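Local coordinates for O-methyltransferase (Burkholderia thailandensis, PDB 3MCZ), which probably transfers a methyl group from S-adenosyl-L-methionine to an oxygen atom of an acceptor not yet identified, acting as a dimer, at residues Gln37-Phe50 with Ile75-Thr87. Sequence-based numbering, arbitrary orientation.
Sequences QSAILHYAVADKLF and ILLHALAALGLLT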
loop_
_atom_site.group_PDB
_atom_site.type_symbol
_atom_site.label_atom_id
_atom_site.label_comp_id
_atom_site.label_asym_id
_atom_site.label_seq_id
_atom_site.Cartn_x
_atom_site.Cartn_y
_atom_site.Cartn_z
ATOM N N GLN A 37 2.207 -4.153 -2.874
ATOM C CA GLN A 37 1.202 -4.831 -3.676
ATOM C C GLN A 37 0.428 -3.842 -4.560
ATOM O O GLN A 37 0.113 -4.149 -5.718
ATOM C CB GLN A 37 0.227 -5.615 -2.787
ATOM C CG GLN A 37 0.893 -6.564 -1.818
ATOM C CD GLN A 37 1.882 -7.494 -2.506
ATOM O OE1 GLN A 37 1.514 -8.225 -3.422
ATOM N NE2 GLN A 37 3.145 -7.449 -2.086
ATOM N N SER A 38 0.123 -2.652 -4.036
ATOM C CA SER A 38 -0.510 -1.596 -4.859
ATOM C C SER A 38 0.304 -1.324 -6.085
ATOM O O SER A 38 -0.230 -1.316 -7.211
ATOM C CB SER A 38 -0.690 -0.287 -4.069
ATOM O OG SER A 38 -1.453 -0.531 -2.906
ATOM N N ALA A 39 1.605 -1.083 -5.867
ATOM C CA ALA A 39 2.516 -0.712 -6.964
ATOM C C ALA A 39 2.572 -1.780 -8.052
ATOM O O ALA A 39 2.621 -1.463 -9.226
ATOM C CB ALA A 39 3.882 -0.440 -6.423
ATOM N N ILE A 40 2.546 -3.051 -7.651
ATOM C CA ILE A 40 2.560 -4.177 -8.610
ATOM C C ILE A 40 1.314 -4.125 -9.524
ATOM O O ILE A 40 1.419 -4.218 -10.753
ATOM C CB ILE A 40 2.608 -5.515 -7.867
ATOM C CG1 ILE A 40 3.926 -5.639 -7.116
ATOM C CG2 ILE A 40 2.352 -6.723 -8.829
ATOM C CD1 ILE A 40 3.907 -6.770 -6.068
ATOM N N LEU A 41 0.139 -3.997 -8.915
ATOM C CA LEU A 41 -1.072 -3.875 -9.686
ATOM C C LEU A 41 -1.095 -2.637 -10.545
ATOM O O LEU A 41 -1.529 -2.686 -11.694
ATOM C CB LEU A 41 -2.291 -3.882 -8.768
ATOM C CG LEU A 41 -3.663 -3.800 -9.462
ATOM C CD1 LEU A 41 -3.878 -4.889 -10.540
ATOM C CD2 LEU A 41 -4.795 -3.792 -8.380
ATOM N N HIS A 42 -0.655 -1.512 -9.981
ATOM C CA HIS A 42 -0.594 -0.280 -10.729
ATOM C C HIS A 42 0.241 -0.478 -11.970
ATOM O O HIS A 42 -0.167 -0.043 -13.067
ATOM C CB HIS A 42 -0.044 0.915 -9.916
ATOM C CG HIS A 42 -0.853 1.281 -8.697
ATOM N ND1 HIS A 42 -0.308 2.010 -7.666
ATOM C CD2 HIS A 42 -2.115 0.974 -8.311
ATOM C CE1 HIS A 42 -1.200 2.164 -6.706
ATOM N NE2 HIS A 42 -2.300 1.516 -7.054
ATOM N N TYR A 43 1.395 -1.125 -11.825
ATOM C CA TYR A 43 2.291 -1.342 -12.970
ATOM C C TYR A 43 1.621 -2.206 -14.063
ATOM O O TYR A 43 1.649 -1.846 -15.255
ATOM C CB TYR A 43 3.670 -1.959 -12.534
ATOM C CG TYR A 43 4.391 -2.373 -13.762
ATOM C CD1 TYR A 43 4.850 -1.418 -14.640
ATOM C CD2 TYR A 43 4.433 -3.699 -14.155
ATOM C CE1 TYR A 43 5.396 -1.754 -15.824
ATOM C CE2 TYR A 43 4.999 -4.050 -15.349
ATOM C CZ TYR A 43 5.486 -3.074 -16.173
ATOM O OH TYR A 43 6.017 -3.392 -17.378
ATOM N N ALA A 44 1.015 -3.333 -13.651
ATOM C CA ALA A 44 0.451 -4.287 -14.590
ATOM C C ALA A 44 -0.664 -3.622 -15.407
ATOM O O ALA A 44 -0.787 -3.835 -16.615
ATOM C CB ALA A 44 -0.075 -5.526 -13.868
ATOM N N VAL A 45 -1.424 -2.775 -14.740
ATOM C CA VAL A 45 -2.541 -2.065 -15.350
ATOM C C VAL A 45 -2.024 -0.981 -16.304
ATOM O O VAL A 45 -2.526 -0.887 -17.447
ATOM C CB VAL A 45 -3.474 -1.480 -14.282
ATOM C CG1 VAL A 45 -4.520 -0.529 -14.896
ATOM C CG2 VAL A 45 -4.203 -2.611 -13.557
ATOM N N ALA A 46 -1.017 -0.212 -15.854
ATOM C CA ALA A 46 -0.465 0.924 -16.640
ATOM C C ALA A 46 0.165 0.497 -17.933
ATOM O O ALA A 46 0.015 1.178 -18.960
ATOM C CB ALA A 46 0.551 1.720 -15.842
ATOM N N ASP A 47 0.906 -0.613 -17.891
ATOM C CA ASP A 47 1.578 -1.136 -19.068
ATOM C C ASP A 47 0.645 -2.062 -19.863
ATOM O O ASP A 47 1.059 -2.643 -20.859
ATOM C CB ASP A 47 2.859 -1.892 -18.651
ATOM C CG ASP A 47 4.115 -1.431 -19.425
ATOM O OD1 ASP A 47 4.006 -0.532 -20.294
ATOM O OD2 ASP A 47 5.223 -1.968 -19.178
ATOM N N LYS A 48 -0.611 -2.190 -19.432
ATOM C CA LYS A 48 -1.615 -3.038 -20.101
ATOM C C LYS A 48 -1.118 -4.489 -20.329
ATOM O O LYS A 48 -1.311 -5.072 -21.405
ATOM C CB LYS A 48 -2.092 -2.418 -21.433
ATOM C CG LYS A 48 -2.635 -0.998 -21.289
ATOM C CD LYS A 48 -2.953 -0.362 -22.655
ATOM C CE LYS A 48 -3.587 1.026 -22.454
ATOM N NZ LYS A 48 -2.591 2.027 -21.935
ATOM N N LEU A 49 -0.469 -5.055 -19.323
ATOM C CA LEU A 49 0.067 -6.409 -19.429
ATOM C C LEU A 49 -1.045 -7.425 -19.655
ATOM O O LEU A 49 -0.892 -8.393 -20.399
ATOM C CB LEU A 49 0.839 -6.750 -18.145
ATOM C CG LEU A 49 1.441 -8.146 -18.039
ATOM C CD1 LEU A 49 2.501 -8.385 -19.110
ATOM C CD2 LEU A 49 2.033 -8.354 -16.638
ATOM N N PHE A 50 -2.185 -7.198 -19.015
ATOM C CA PHE A 50 -3.278 -8.180 -19.041
ATOM C C PHE A 50 -4.028 -8.274 -20.378
ATOM O O PHE A 50 -4.775 -9.238 -20.622
ATOM C CB PHE A 50 -4.254 -7.916 -17.902
ATOM C CG PHE A 50 -3.618 -7.958 -16.554
ATOM C CD1 PHE A 50 -3.011 -9.109 -16.094
ATOM C CD2 PHE A 50 -3.618 -6.821 -15.725
ATOM C CE1 PHE A 50 -2.433 -9.138 -14.820
ATOM C CE2 PHE A 50 -3.043 -6.849 -14.462
ATOM C CZ PHE A 50 -2.446 -8.013 -14.011
ATOM N N ILE A 75 9.734 -13.613 -13.161
ATOM C CA ILE A 75 9.514 -13.280 -11.760
ATOM C C ILE A 75 8.170 -12.503 -11.571
ATOM O O ILE A 75 7.382 -12.805 -10.665
ATOM C CB ILE A 75 10.731 -12.493 -11.180
ATOM C CG1 ILE A 75 11.993 -13.361 -11.150
ATOM C CG2 ILE A 75 10.437 -12.015 -9.771
ATOM C CD1 ILE A 75 13.285 -12.549 -10.913
ATOM N N LEU A 76 7.920 -11.517 -12.440
ATOM C CA LEU A 76 6.700 -10.745 -12.346
ATOM C C LEU A 76 5.488 -11.641 -12.594
ATOM O O LEU A 76 4.506 -11.553 -11.875
ATOM C CB LEU A 76 6.704 -9.594 -13.323
ATOM C CG LEU A 76 5.400 -8.756 -13.344
ATOM C CD1 LEU A 76 5.076 -8.052 -12.045
ATOM C CD2 LEU A 76 5.482 -7.779 -14.503
ATOM N N LEU A 77 5.565 -12.489 -13.615
ATOM C CA LEU A 77 4.402 -13.262 -13.995
ATOM C C LEU A 77 4.052 -14.229 -12.880
ATOM O O LEU A 77 2.883 -14.429 -12.588
ATOM C CB LEU A 77 4.615 -13.996 -15.310
ATOM C CG LEU A 77 4.764 -13.124 -16.558
ATOM C CD1 LEU A 77 5.490 -13.898 -17.635
ATOM C CD2 LEU A 77 3.380 -12.643 -17.049
ATOM N N HIS A 78 5.080 -14.840 -12.287
ATOM C CA HIS A 78 4.875 -15.696 -11.118
ATOM C C HIS A 78 4.220 -14.980 -9.959
ATOM O O HIS A 78 3.297 -15.503 -9.358
ATOM C CB HIS A 78 6.195 -16.395 -10.724
ATOM C CG HIS A 78 6.600 -17.472 -11.679
ATOM N ND1 HIS A 78 7.805 -17.463 -12.346
ATOM C CD2 HIS A 78 5.966 -18.603 -12.066
ATOM C CE1 HIS A 78 7.890 -18.536 -13.115
ATOM N NE2 HIS A 78 6.778 -19.234 -12.977
ATOM N N ALA A 79 4.641 -13.760 -9.653
ATOM C CA ALA A 79 4.008 -13.002 -8.590
ATOM C C ALA A 79 2.545 -12.652 -8.906
ATOM O O ALA A 79 1.677 -12.704 -8.008
ATOM C CB ALA A 79 4.831 -11.697 -8.277
ATOM N N LEU A 80 2.263 -12.323 -10.170
ATOM C CA LEU A 80 0.884 -12.068 -10.606
ATOM C C LEU A 80 -0.001 -13.318 -10.532
ATOM O O LEU A 80 -1.167 -13.243 -10.126
ATOM C CB LEU A 80 0.869 -11.502 -12.010
ATOM C CG LEU A 80 1.462 -10.095 -12.139
ATOM C CD1 LEU A 80 1.515 -9.664 -13.616
ATOM C CD2 LEU A 80 0.608 -9.063 -11.291
ATOM N N ALA A 81 0.566 -14.470 -10.860
ATOM C CA ALA A 81 -0.147 -15.731 -10.731
ATOM C C ALA A 81 -0.481 -16.019 -9.254
ATOM O O ALA A 81 -1.632 -16.364 -8.889
ATOM C CB ALA A 81 0.675 -16.858 -11.344
ATOM N N ALA A 82 0.510 -15.835 -8.397
ATOM C CA ALA A 82 0.344 -16.014 -6.962
ATOM C C ALA A 82 -0.710 -15.090 -6.382
ATOM O O ALA A 82 -1.395 -15.472 -5.438
ATOM C CB ALA A 82 1.700 -15.804 -6.216
ATOM N N LEU A 83 -0.816 -13.875 -6.913
ATOM C CA LEU A 83 -1.893 -12.937 -6.534
ATOM C C LEU A 83 -3.311 -13.342 -6.981
ATOM O O LEU A 83 -4.294 -12.778 -6.486
ATOM C CB LEU A 83 -1.555 -11.514 -7.016
ATOM C CG LEU A 83 -0.530 -10.720 -6.201
ATOM C CD1 LEU A 83 -0.097 -9.451 -6.904
ATOM C CD2 LEU A 83 -1.071 -10.379 -4.798
ATOM N N GLY A 84 -3.431 -14.309 -7.887
ATOM C CA GLY A 84 -4.731 -14.726 -8.437
ATOM C C GLY A 84 -5.116 -13.951 -9.686
ATOM O O GLY A 84 -6.287 -13.965 -10.120
ATOM N N LEU A 85 -4.142 -13.271 -10.283
ATOM C CA LEU A 85 -4.389 -12.477 -11.481
ATOM C C LEU A 85 -4.092 -13.226 -12.759
ATOM O O LEU A 85 -4.613 -12.859 -13.815
ATOM C CB LEU A 85 -3.600 -11.170 -11.422
ATOM C CG LEU A 85 -3.989 -10.273 -10.241
ATOM C CD1 LEU A 85 -3.179 -8.936 -10.201
ATOM C CD2 LEU A 85 -5.493 -10.017 -10.227
ATOM N N LEU A 86 -3.270 -14.277 -12.665
ATOM C CA LEU A 86 -2.941 -15.132 -13.783
ATOM C C LEU A 86 -3.003 -16.586 -13.365
ATOM O O LEU A 86 -2.931 -16.904 -12.177
ATOM C CB LEU A 86 -1.537 -14.836 -14.296
ATOM C CG LEU A 86 -1.269 -13.443 -14.870
ATOM C CD1 LEU A 86 0.206 -13.281 -15.157
ATOM C CD2 LEU A 86 -2.099 -13.220 -16.114
ATOM N N THR A 87 -3.168 -17.447 -14.360
ATOM C CA THR A 87 -3.134 -18.891 -14.180
ATOM C C THR A 87 -1.955 -19.383 -14.988
ATOM O O THR A 87 -1.857 -19.092 -16.192
ATOM C CB THR A 87 -4.451 -19.569 -14.694
ATOM O OG1 THR A 87 -5.527 -19.267 -13.799
ATOM C CG2 THR A 87 -4.332 -21.074 -14.781
#
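In the helical dimerisation domain, of winged-helix-like build, helix 37-46 packs against helix 75-82 through Ile40 and Leu80, the two axes 11.5 Å apart and inclined at 111°. Ile40 and Leu80 run past each other in opposite directions, CG2 of Ile40 lying 3.8 Å from CD2 of Leu80. CG2 of Ile40, anti to that residue's backbone N, faces helix 75-82 and also touches Leu83 CD1. The other branch of Leu80 meets Leu49 end to end; CD2 of Leu49 and CD1 of Leu80 are only 3.3 Å apart, but Leu49 has two conformers, so this closeness is doubtful. Leu76 CD2 comes to the edge of the Tyr43 ring, near its plane, 3.9 Å from CE2. Schellman motifs at Lys48 and Gly84 end the two helices. Beyond the first, the Phe50 ring takes Leu86 CD2 at its edge. CZ of Phe50 is 4.0 Å from CD1 of Leu85, a methyl that also meets Leu41 CD1. OE1 of Gln37 rests 3.6 Å from CD2 of Leu83, while Gln37 NE2 hydrogen-bonds OD1 of Asp302 of the second subunit. No hydrogen bond joins the two segments, which are held by apolar packing alone; Ser38 and His42 hydrogen-bond backbone carbonyls of Leu31 and Ser32 of the second subunit, consistent with a dimerisation role.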